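Local coordinates for protein endo-pectate lyase (Erwinia chrysanthemi, PDB 3B4N) that probably cleaves polygalacturonate and methylated pectins internally by calcium-dependent elimination, leaving unsaturated galacturonosyl ends on the oligosaccharide products, at residues I154-N158 and A159-N163. Sequence-based numbering, arbitrary orientation.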
loop_
_atom_site.group_PDB
_atom_site.type_symbol
_atom_site.label_atom_id
_atom_site.label_comp_id
_atom_site.label_asym_id
_atom_site.label_seq_id
_atom_site.Cartn_x
_atom_site.Cartn_y
_atom_site.Cartn_z
ATOM N N ILE A 154 8.126 -3.703 12.070
ATOM C CA ILE A 154 9.189 -2.757 11.765
ATOM C C ILE A 154 8.754 -1.390 12.256
ATOM O O ILE A 154 7.592 -1.006 12.080
ATOM C CB ILE A 154 9.437 -2.653 10.233
ATOM C CG1 ILE A 154 9.903 -3.999 9.677
ATOM C CG2 ILE A 154 10.450 -1.538 9.931
ATOM C CD1 ILE A 154 11.280 -4.428 10.157
ATOM N N ILE A 155 9.678 -0.663 12.873
ATOM C CA ILE A 155 9.416 0.680 13.365
ATOM C C ILE A 155 10.358 1.628 12.637
ATOM O O ILE A 155 11.578 1.417 12.607
ATOM C CB ILE A 155 9.669 0.800 14.879
ATOM C CG1 ILE A 155 8.697 -0.100 15.640
ATOM C CG2 ILE A 155 9.500 2.249 15.322
ATOM C CD1 ILE A 155 8.937 -0.125 17.123
ATOM N N LEU A 156 9.786 2.667 12.049
ATOM C CA LEU A 156 10.563 3.647 11.314
ATOM C C LEU A 156 10.519 4.985 12.047
ATOM O O LEU A 156 9.463 5.426 12.500
ATOM C CB LEU A 156 9.983 3.815 9.901
ATOM C CG LEU A 156 9.856 2.558 9.039
ATOM C CD1 LEU A 156 9.130 2.910 7.743
ATOM C CD2 LEU A 156 11.242 1.985 8.742
ATOM N N LYS A 157 11.677 5.621 12.184
ATOM C CA LYS A 157 11.759 6.935 12.811
ATOM C C LYS A 157 12.509 7.782 11.790
ATOM O O LYS A 157 13.736 7.716 11.702
ATOM C CB LYS A 157 12.521 6.855 14.137
ATOM C CG LYS A 157 11.725 6.146 15.237
ATOM C CD LYS A 157 12.484 6.103 16.562
ATOM C CE LYS A 157 12.748 7.502 17.099
ATOM N NZ LYS A 157 11.488 8.284 17.258
ATOM N N ASN A 158 11.755 8.550 11.004
ATOM C CA ASN A 158 12.310 9.383 9.929
ATOM C C ASN A 158 13.185 8.475 9.072
ATOM O O ASN A 158 14.310 8.819 8.708
ATOM C CB ASN A 158 13.139 10.541 10.492
ATOM C CG ASN A 158 13.411 11.616 9.452
ATOM O OD1 ASN A 158 14.564 11.938 9.147
ATOM N ND2 ASN A 158 12.345 12.181 8.902
ATOM N N ALA A 159 12.637 7.314 8.732
ATOM C CA ALA A 159 13.363 6.316 7.965
ATOM C C ALA A 159 12.551 5.704 6.834
ATOM O O ALA A 159 11.325 5.828 6.781
ATOM C CB ALA A 159 13.850 5.213 8.902
ATOM N N THR A 160 13.255 5.025 5.939
ATOM C CA THR A 160 12.636 4.379 4.792
ATOM C C THR A 160 12.965 2.897 4.767
ATOM O O THR A 160 14.089 2.497 5.072
ATOM C CB THR A 160 13.147 4.995 3.460
ATOM O OG1 THR A 160 12.720 6.356 3.373
ATOM C CG2 THR A 160 12.607 4.220 2.253
ATOM N N VAL A 161 11.978 2.076 4.432
ATOM C CA VAL A 161 12.206 0.652 4.290
ATOM C C VAL A 161 11.683 0.281 2.904
ATOM O O VAL A 161 10.654 0.803 2.459
ATOM C CB VAL A 161 11.478 -0.178 5.376
ATOM C CG1 VAL A 161 9.969 0.009 5.281
ATOM C CG2 VAL A 161 11.846 -1.645 5.220
ATOM N N LYS A 162 12.411 -0.565 2.190
ATOM C CA LYS A 162 11.947 -0.965 0.869
ATOM C C LYS A 162 12.205 -2.418 0.545
ATOM O O LYS A 162 13.099 -3.045 1.118
ATOM C CB LYS A 162 12.547 -0.069 -0.218
ATOM C CG LYS A 162 14.051 -0.022 -0.284
ATOM C CD LYS A 162 14.476 1.054 -1.285
ATOM C CE LYS A 162 15.976 1.183 -1.404
ATOM N NZ LYS A 162 16.324 2.306 -2.328
ATOM N N ASN A 163 11.380 -2.950 -0.356
ATOM C CA ASN A 163 11.481 -4.323 -0.840
ATOM C C ASN A 163 11.358 -5.334 0.290
ATOM O O ASN A 163 12.306 -6.049 0.613
ATOM C CB ASN A 163 12.821 -4.513 -1.557
ATOM C CG ASN A 163 13.093 -3.433 -2.580
ATOM O OD1 ASN A 163 14.190 -2.874 -2.629
ATOM N ND2 ASN A 163 12.109 -3.137 -3.402
#
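Leu-156 meets Ala-159 and Val-161 across a sharp corner, where the chain leaves strand 154-157 and enters strand 160-162. Both strands are extended, and the bend falls on Asn-158, whose positive phi of 52° (psi 47°) is left-handed; Ala-159 resumes an extended conformation. The corner lacks a hydrogen bond of its own between the two segments: the approach of Lys-157 O to Ala-159 N, 3.2 Å, is too bent to count as one. Instead, Leu-156 pairs through its backbone with His-176 and Asp-178 of the parallel strand 175-179, and Ile-155 with Ala-125 and Phe-127 on the other side.

A corner between two faces of one coil belongs to the right-handed parallel beta-helix: strand 154-157 lies between strands 125-128 and 175-179, and strand 160-162 between 131-133 and 181-189.

Inside the corner, Leu-156 supplies the apolar contact. With CG anti to the carbonyl carbon (chi1 -56°), its branch is sent toward Ala-159 and Val-161, and each methyl bridges the two. CD1 packs 3.9 Å from Val-161 CG1 and also lies 3.8 Å from Ala-159 O, while CD2 reaches Val-161 CB at 4.0 Å and Ala-159 CB at 4.2 Å. The leucine and valine side chains cross at about a right angle.

Leu-156, Ala-159 and Val-161 are buried, and Phe-127 of the adjoining coil touches both Leu-156 and Ala-159. Lys-157, by contrast, has its CB directed away from residues 159-163; its NZ makes a weak hydrogen bond to Ser-179 OG, and its side chain lies about 5 Å from that of the zinc ligand Asp-178.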